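Long-range contacts in Carboxylesterase/phospholipase family protein (Francisella tularensis subsp. tularensis, PDB 4F21), which is a serine hydrolase of the alpha/beta-hydrolase superfamily that probably cleaves carboxylic ester bonds, as carboxylesterases and phospholipases do: residues A[37-42]-A[68-73]; A[133-138]-A[159-164]. One frame throughout, in Å; residues are numbered along the deposited sequence.

Interaction 1 of 2, residues A[37-42]-A[68-73]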
ATOM      1  N   ARG A  37      17.330  11.195   1.038  1.00 42.73           N
ATOM      2  CA  ARG A  37      17.312  11.153  -0.415  1.00 22.97           C
ATOM      3  C   ARG A  37      16.110  10.329  -0.861  1.00 21.27           C
ATOM      4  O   ARG A  37      15.595  10.507  -1.965  1.00 22.68           O
ATOM      5  CB  ARG A  37      18.621  10.556  -0.946  1.00 23.44           C
ATOM      6  CG  ARG A  37      18.848  10.740  -2.444  1.00 40.37           C
ATOM      7  CD  ARG A  37      20.329  10.642  -2.807  1.00 43.69           C
ATOM      8  NE  ARG A  37      20.916   9.345  -2.472  1.00 55.82           N
ATOM      9  CZ  ARG A  37      21.028   8.330  -3.324  1.00 63.65           C
ATOM     10  NH1 ARG A  37      20.584   8.451  -4.566  1.00 65.26           N
ATOM     11  NH2 ARG A  37      21.576   7.186  -2.933  1.00 80.36           N
ATOM     12  N   PHE A  38      15.658   9.441   0.020  1.00 31.07           N
ATOM     13  CA  PHE A  38      14.543   8.547  -0.277  1.00 38.80           C
ATOM     14  C   PHE A  38      13.462   8.652   0.792  1.00 40.18           C
ATOM     15  O   PHE A  38      13.687   9.239   1.848  1.00 29.52           O
ATOM     16  CB  PHE A  38      15.038   7.106  -0.389  1.00 28.07           C
ATOM     17  CG  PHE A  38      16.169   6.928  -1.367  1.00 37.51           C
ATOM     18  CD1 PHE A  38      15.958   7.085  -2.725  1.00 21.26           C
ATOM     19  CD2 PHE A  38      17.439   6.595  -0.927  1.00 52.39           C
ATOM     20  CE1 PHE A  38      16.991   6.920  -3.623  1.00 32.91           C
ATOM     21  CE2 PHE A  38      18.476   6.428  -1.824  1.00 49.33           C
ATOM     22  CZ  PHE A  38      18.250   6.591  -3.173  1.00 16.05           C
ATOM     23  N   CYS A  39      12.289   8.089   0.517  1.00 32.41           N
ATOM     24  CA  CYS A  39      11.175   8.164   1.461  1.00 32.46           C
ATOM     25  C   CYS A  39      10.172   7.023   1.297  1.00 17.67           C
ATOM     26  O   CYS A  39       9.827   6.635   0.183  1.00 15.23           O
ATOM     27  CB  CYS A  39      10.462   9.515   1.348  1.00 40.73           C
ATOM     28  SG  CYS A  39       9.127   9.772   2.544  1.00 30.21           S
ATOM     29  N   VAL A  40       9.711   6.482   2.418  1.00 23.87           N
ATOM     30  CA  VAL A  40       8.710   5.424   2.388  1.00 44.29           C
ATOM     31  C   VAL A  40       7.485   5.819   3.202  1.00 54.34           C
ATOM     32  O   VAL A  40       7.555   5.971   4.424  1.00 72.66           O
ATOM     33  CB  VAL A  40       9.256   4.079   2.911  1.00 32.69           C
ATOM     34  CG1 VAL A  40       8.289   2.948   2.569  1.00 14.84           C
ATOM     35  CG2 VAL A  40      10.622   3.796   2.322  1.00 20.23           C
ATOM     36  N   ILE A  41       6.365   5.997   2.510  1.00 25.24           N
ATOM     37  CA  ILE A  41       5.105   6.285   3.166  1.00 14.37           C
ATOM     38  C   ILE A  41       4.396   4.973   3.482  1.00 30.28           C
ATOM     39  O   ILE A  41       3.902   4.293   2.581  1.00 18.26           O
ATOM     40  CB  ILE A  41       4.220   7.192   2.298  1.00 24.74           C
ATOM     41  CG1 ILE A  41       4.988   8.462   1.928  1.00 21.17           C
ATOM     42  CG2 ILE A  41       2.929   7.538   3.023  1.00 15.60           C
ATOM     43  CD1 ILE A  41       4.179   9.469   1.148  1.00 24.72           C
ATOM     44  N   TRP A  42       4.378   4.617   4.766  1.00 20.20           N
ATOM     45  CA  TRP A  42       3.785   3.367   5.239  1.00 32.03           C
ATOM     46  C   TRP A  42       2.413   3.611   5.863  1.00 49.34           C
ATOM     47  O   TRP A  42       2.298   4.273   6.897  1.00 37.78           O
ATOM     48  CB  TRP A  42       4.706   2.694   6.261  1.00 48.11           C
ATOM     49  CG  TRP A  42       4.339   1.269   6.563  1.00 67.17           C
ATOM     50  CD1 TRP A  42       3.377   0.836   7.427  1.00 72.54           C
ATOM     51  CD2 TRP A  42       4.935   0.091   6.003  1.00 69.54           C
ATOM     52  NE1 TRP A  42       3.331  -0.538   7.435  1.00 59.84           N
ATOM     53  CE2 TRP A  42       4.279  -1.019   6.572  1.00 64.96           C
ATOM     54  CE3 TRP A  42       5.958  -0.133   5.074  1.00 61.26           C
ATOM     55  CZ2 TRP A  42       4.610  -2.332   6.241  1.00 65.26           C
ATOM     56  CZ3 TRP A  42       6.286  -1.439   4.749  1.00 59.85           C
ATOM     57  CH2 TRP A  42       5.615  -2.520   5.330  1.00 53.79           C
ATOM     58  N   ARG A  68      13.919   8.476   4.618  1.00 20.97           N
ATOM     59  CA  ARG A  68      12.947   9.048   5.542  1.00 13.34           C
ATOM     60  C   ARG A  68      11.715   8.160   5.612  1.00 30.22           C
ATOM     61  O   ARG A  68      11.221   7.699   4.590  1.00 27.84           O
ATOM     62  CB  ARG A  68      12.525  10.443   5.083  1.00 31.54           C
ATOM     63  CG  ARG A  68      11.416  11.059   5.932  1.00 18.72           C
ATOM     64  CD  ARG A  68      10.894  12.358   5.335  1.00 14.88           C
ATOM     65  NE  ARG A  68      11.866  13.443   5.424  1.00 21.54           N
ATOM     66  CZ  ARG A  68      12.593  13.883   4.404  1.00 23.28           C
ATOM     67  NH1 ARG A  68      12.461  13.326   3.212  1.00 30.15           N
ATOM     68  NH2 ARG A  68      13.452  14.880   4.577  1.00 15.20           N
ATOM     69  N   PHE A  69      11.211   7.922   6.818  1.00 59.26           N
ATOM     70  CA  PHE A  69      10.009   7.107   6.970  1.00 47.27           C
ATOM     71  C   PHE A  69       8.805   7.918   7.447  1.00 55.50           C
ATOM     72  O   PHE A  69       8.887   8.649   8.441  1.00 67.35           O
ATOM     73  CB  PHE A  69      10.265   5.921   7.903  1.00 41.92           C
ATOM     74  CG  PHE A  69      10.920   4.744   7.227  1.00 43.85           C
ATOM     75  CD1 PHE A  69      12.294   4.584   7.257  1.00 40.83           C
ATOM     76  CD2 PHE A  69      10.157   3.797   6.565  1.00 41.99           C
ATOM     77  CE1 PHE A  69      12.893   3.500   6.640  1.00 44.92           C
ATOM     78  CE2 PHE A  69      10.751   2.713   5.946  1.00 44.12           C
ATOM     79  CZ  PHE A  69      12.120   2.565   5.984  1.00 34.11           C
ATOM     80  N   ILE A  70       7.693   7.775   6.727  1.00 43.49           N
ATOM     81  CA  ILE A  70       6.452   8.470   7.058  1.00 36.43           C
ATOM     82  C   ILE A  70       5.362   7.494   7.498  1.00 24.06           C
ATOM     83  O   ILE A  70       4.913   6.667   6.709  1.00 18.20           O
ATOM     84  CB  ILE A  70       5.929   9.270   5.853  1.00 39.28           C
ATOM     85  CG1 ILE A  70       6.975  10.282   5.398  1.00 37.70           C
ATOM     86  CG2 ILE A  70       4.625   9.977   6.199  1.00 48.38           C
ATOM     87  CD1 ILE A  70       7.356  11.271   6.471  1.00 51.93           C
ATOM     88  N   PHE A  71       4.943   7.598   8.759  1.00 25.34           N
ATOM     89  CA  PHE A  71       3.879   6.759   9.310  1.00 36.16           C
ATOM     90  C   PHE A  71       2.656   7.583   9.702  1.00 41.94           C
ATOM     91  O   PHE A  71       2.508   7.947  10.869  1.00 40.12           O
ATOM     92  CB  PHE A  71       4.370   6.013  10.553  1.00 20.94           C
ATOM     93  CG  PHE A  71       5.275   4.855  10.258  1.00 26.14           C
ATOM     94  CD1 PHE A  71       4.752   3.607   9.976  1.00 15.28           C
ATOM     95  CD2 PHE A  71       6.650   5.011  10.285  1.00 29.97           C
ATOM     96  CE1 PHE A  71       5.580   2.537   9.710  1.00 45.12           C
ATOM     97  CE2 PHE A  71       7.486   3.945  10.020  1.00 33.67           C
ATOM     98  CZ  PHE A  71       6.950   2.705   9.731  1.00 49.96           C
ATOM     99  N   PRO A  72       1.770   7.875   8.736  1.00 31.88           N
ATOM    100  CA  PRO A  72       0.550   8.637   9.027  1.00 42.32           C
ATOM    101  C   PRO A  72      -0.356   7.912  10.018  1.00 68.16           C
ATOM    102  O   PRO A  72      -0.436   6.683   9.983  1.00 86.22           O
ATOM    103  CB  PRO A  72      -0.137   8.735   7.663  1.00 23.13           C
ATOM    104  CG  PRO A  72       0.953   8.525   6.670  1.00 43.62           C
ATOM    105  CD  PRO A  72       1.886   7.549   7.306  1.00 33.09           C
ATOM    106  N   HIS A  73      -1.021   8.663  10.894  1.00 63.29           N
ATOM    107  CA  HIS A  73      -1.938   8.072  11.864  1.00 88.52           C
ATOM    108  C   HIS A  73      -3.188   7.546  11.167  1.00 85.33           C
ATOM    109  O   HIS A  73      -3.568   8.035  10.103  1.00 76.07           O
ATOM    110  CB  HIS A  73      -2.308   9.076  12.958  1.00123.89           C
ATOM    111  CG  HIS A  73      -1.219   9.311  13.960  1.00160.54           C
ATOM    112  ND1 HIS A  73       0.118   9.303  13.623  1.00174.88           N
ATOM    113  CD2 HIS A  73      -1.270   9.562  15.289  1.00173.71           C
ATOM    114  CE1 HIS A  73       0.843   9.538  14.702  1.00179.79           C
ATOM    115  NE2 HIS A  73       0.026   9.699  15.727  1.00180.03           N
TER
HETATM  116  O   HOH W   1       1.450   4.103   9.315  1.00 23.27           O
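Trp42 and Phe71 lie side by side at one end of this pair of parallel strands, their side chains running the same way from one face of the sheet. The closest touch is made by CE1 of Phe71, 3.6 Å from CB of Trp42 and reaching also to CG and CD1 of the indole. The two ring systems meet obliquely, the planes of the phenyl and the five-membered ring turned 43° from each other. With CG of Trp42 opposite the backbone nitrogen (chi1 -167°), the indole leads away from 68-73 toward strand 134-139 and Phe53. On the same face Val40 repeats the pairing with Phe69, whose CE2 lies 3.6 Å from Val40 CB and is touched by the CG2 methyl as well; Met30 of the edge strand packs against Phe69. The other face carries Cys39, Ile41, Arg68, Ile70 and Pro72, and helix 111-126 packs on it. There SG of Cys39 comes 3.6 Å from CG1 of Ile70, while Ile41 and Ile70 run alongside each other, CG1 of the former 4.1 Å from CB of the latter. Arg68 brings CD to 4.2 Å from SG of Cys39, then bends at chi3 (-70°), and its NH2 forms a salt bridge with Glu31. Between the faces, the amides of Arg68, Val40, Ile70 and Trp42 donate in turn to the carbonyls of Phe38, Arg68, Val40 and Ile70. Trp42 O would be next to accept an amide, but Pro72 has no N-H, and a water donates to Trp42 O at 2.6 Å and, over a longer 3.3 Å, to Pro72 O. Four backbone bonds and one water thus join the strands through their polar groups, while mostly apolar side chains cover the faces and Glu31 meets the charge of Arg68.

Interaction 2 of 2, residues A[133-138]-A[159-164]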
ATOM      1  N   ASN A 133      11.200   8.850  -5.874  1.00 14.67           N
ATOM      2  CA  ASN A 133      12.006   8.343  -4.771  1.00 36.59           C
ATOM      3  C   ASN A 133      11.170   8.181  -3.509  1.00 34.17           C
ATOM      4  O   ASN A 133      11.706   8.042  -2.408  1.00 24.99           O
ATOM      5  CB  ASN A 133      13.199   9.262  -4.502  1.00 45.11           C
ATOM      6  CG  ASN A 133      14.092   9.427  -5.715  1.00 41.09           C
ATOM      7  OD1 ASN A 133      13.614   9.617  -6.834  1.00 56.02           O
ATOM      8  ND2 ASN A 133      15.400   9.346  -5.500  1.00 22.36           N
ATOM      9  N   ILE A 134       9.853   8.215  -3.682  1.00 40.23           N
ATOM     10  CA  ILE A 134       8.923   7.943  -2.595  1.00 40.26           C
ATOM     11  C   ILE A 134       8.151   6.664  -2.895  1.00 42.58           C
ATOM     12  O   ILE A 134       7.643   6.490  -4.001  1.00 41.01           O
ATOM     13  CB  ILE A 134       7.920   9.089  -2.405  1.00 52.85           C
ATOM     14  CG1 ILE A 134       8.647  10.431  -2.320  1.00 37.61           C
ATOM     15  CG2 ILE A 134       7.073   8.852  -1.164  1.00 59.39           C
ATOM     16  CD1 ILE A 134       7.716  11.618  -2.220  1.00 32.19           C
ATOM     17  N   ILE A 135       8.073   5.771  -1.911  1.00 11.56           N
ATOM     18  CA  ILE A 135       7.351   4.511  -2.075  1.00 24.99           C
ATOM     19  C   ILE A 135       6.097   4.454  -1.204  1.00 26.23           C
ATOM     20  O   ILE A 135       6.154   4.704  -0.001  1.00 42.90           O
ATOM     21  CB  ILE A 135       8.241   3.299  -1.739  1.00 17.04           C
ATOM     22  CG1 ILE A 135       9.393   3.178  -2.734  1.00 17.90           C
ATOM     23  CG2 ILE A 135       7.430   2.013  -1.742  1.00 15.35           C
ATOM     24  CD1 ILE A 135      10.241   1.946  -2.508  1.00 28.47           C
ATOM     25  N   LEU A 136       4.967   4.121  -1.821  1.00 27.09           N
ATOM     26  CA  LEU A 136       3.715   3.941  -1.091  1.00 42.24           C
ATOM     27  C   LEU A 136       3.483   2.471  -0.740  1.00 59.80           C
ATOM     28  O   LEU A 136       3.171   1.651  -1.604  1.00 52.32           O
ATOM     29  CB  LEU A 136       2.533   4.486  -1.898  1.00 23.80           C
ATOM     30  CG  LEU A 136       2.627   5.959  -2.301  1.00 34.68           C
ATOM     31  CD1 LEU A 136       1.454   6.364  -3.181  1.00 51.33           C
ATOM     32  CD2 LEU A 136       2.703   6.841  -1.066  1.00 22.05           C
ATOM     33  N   ALA A 137       3.644   2.142   0.536  1.00 66.24           N
ATOM     34  CA  ALA A 137       3.404   0.787   1.010  1.00 49.30           C
ATOM     35  C   ALA A 137       2.146   0.758   1.867  1.00 73.55           C
ATOM     36  O   ALA A 137       1.867   1.706   2.602  1.00 92.48           O
ATOM     37  CB  ALA A 137       4.595   0.286   1.805  1.00 36.75           C
ATOM     38  N   GLY A 138       1.386  -0.327   1.773  1.00 55.35           N
ATOM     39  CA  GLY A 138       0.161  -0.440   2.539  1.00 49.61           C
ATOM     40  C   GLY A 138      -0.101  -1.846   3.035  1.00 48.45           C
ATOM     41  O   GLY A 138       0.273  -2.816   2.384  1.00 53.69           O
ATOM     42  N   GLY A 159       7.186   3.400  -6.038  1.00 21.16           N
ATOM     43  CA  GLY A 159       6.791   2.016  -5.871  1.00 14.61           C
ATOM     44  C   GLY A 159       5.543   1.831  -5.036  1.00 27.26           C
ATOM     45  O   GLY A 159       5.085   2.754  -4.366  1.00 22.26           O
ATOM     46  N   ILE A 160       4.985   0.627  -5.092  1.00 36.08           N
ATOM     47  CA  ILE A 160       3.833   0.265  -4.279  1.00 29.94           C
ATOM     48  C   ILE A 160       4.123  -1.054  -3.579  1.00 32.24           C
ATOM     49  O   ILE A 160       4.603  -1.999  -4.203  1.00 43.51           O
ATOM     50  CB  ILE A 160       2.560   0.089  -5.131  1.00 21.97           C
ATOM     51  CG1 ILE A 160       2.299   1.328  -5.989  1.00 25.60           C
ATOM     52  CG2 ILE A 160       1.365  -0.211  -4.243  1.00 16.20           C
ATOM     53  CD1 ILE A 160       1.229   1.114  -7.042  1.00 26.76           C
ATOM     54  N   MET A 161       3.840  -1.123  -2.284  1.00 50.50           N
ATOM     55  CA  MET A 161       3.974  -2.390  -1.570  1.00 71.46           C
ATOM     56  C   MET A 161       2.657  -2.843  -0.942  1.00 40.58           C
ATOM     57  O   MET A 161       2.387  -2.594   0.235  1.00 40.57           O
ATOM     58  CB  MET A 161       5.100  -2.334  -0.534  1.00 85.48           C
ATOM     59  CG  MET A 161       6.490  -2.281  -1.152  1.00 79.32           C
ATOM     60  SD  MET A 161       7.818  -2.664   0.010  1.00 45.42           S
ATOM     61  CE  MET A 161       7.809  -1.213   1.055  1.00 12.79           C
ATOM     62  N   ALA A 162       1.842  -3.512  -1.748  1.00 12.88           N
ATOM     63  CA  ALA A 162       0.555  -4.014  -1.295  1.00 43.98           C
ATOM     64  C   ALA A 162       0.748  -5.257  -0.437  1.00 71.52           C
ATOM     65  O   ALA A 162       1.362  -6.232  -0.867  1.00 84.92           O
ATOM     66  CB  ALA A 162      -0.345  -4.318  -2.484  1.00 24.67           C
ATOM     67  N   LEU A 163       0.221  -5.210   0.782  1.00 62.78           N
ATOM     68  CA  LEU A 163       0.381  -6.292   1.743  1.00 31.46           C
ATOM     69  C   LEU A 163      -0.972  -6.678   2.318  1.00 55.03           C
ATOM     70  O   LEU A 163      -1.579  -5.905   3.059  1.00 63.19           O
ATOM     71  CB  LEU A 163       1.308  -5.857   2.881  1.00 22.17           C
ATOM     72  CG  LEU A 163       2.675  -5.282   2.507  1.00 28.52           C
ATOM     73  CD1 LEU A 163       3.121  -4.265   3.543  1.00 41.92           C
ATOM     74  CD2 LEU A 163       3.699  -6.388   2.385  1.00 41.22           C
ATOM     75  N   SER A 164      -1.438  -7.873   1.962  1.00 50.88           N
ATOM     76  CA  SER A 164      -2.686  -8.424   2.485  1.00 21.46           C
ATOM     77  C   SER A 164      -3.885  -7.541   2.163  1.00 25.62           C
ATOM     78  O   SER A 164      -4.758  -7.346   3.005  1.00 20.69           O
ATOM     79  CB  SER A 164      -2.583  -8.629   3.995  1.00  8.94           C
ATOM     80  OG  SER A 164      -1.347  -9.233   4.324  1.00 20.41           O
TER
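A right-handed beta-alpha-beta crossover, strand 134-139, helix 144-150 and strand 159-163, brings these two parallel strands together in the middle of the sheet. Leu136 N donates to Gly159 O, and Leu136 O in turn accepts Met161 N; the same oxygen also receives a CA-H...O contact from Ile160 CA at 3.1 Å. On one face, Met161 bends at its last torsion (chi3 -71°), which turns the terminal methyl back over Ala137: CE of Met161 lies 3.6 Å and its CB 3.5 Å from Ala137 CB. Ile135 is next along this face, its CG2 resting 3.6 Å from Gly159 O, while residues of helix 230-243 pack on Ile135 and Met161. Leu136 and Ile160 occupy the reverse face, against the crossover helix. In alpha/beta hydrolases the first strand of this unit runs into the nucleophile elbow, which here would carry Ser140, probably the nucleophile of a Ser-His-Asp triad. Gly138, just before that turn, is bound through both of its backbone polar groups. Its N donates to Met161 O in a nearly straight bond (171°), whereas its O accepts a weak bond from Leu163 N, bent to 128°. Leu163 also lays its side chain alongside that carbonyl, CB standing 3.3 Å and CD1 3.4 Å from Gly138 O.

How the interactions relate
Both contacts are buried parallel strand pairs of one sheet, and they are joined directly: strand 38-44 pairs with strand 134-139, where probable hydrogen bonds run from Ile41 N to Ile135 O and from Ile135 N to Cys39 O. Interaction 1 lies toward one side of the sheet, next to the edge strand 27-30, whereas interaction 2 lies near the centre of the chain. Paired aromatic rings, and an arginine whose charge is met from outside the pair, mark interaction 1; in interaction 2, Gly138, Gly159, Ala137 and Ala162 stand among larger aliphatic residues, close to the probable catalytic residues. Trp42 spans the two, its CH2 packing 3.5 Å from Leu163 CD1.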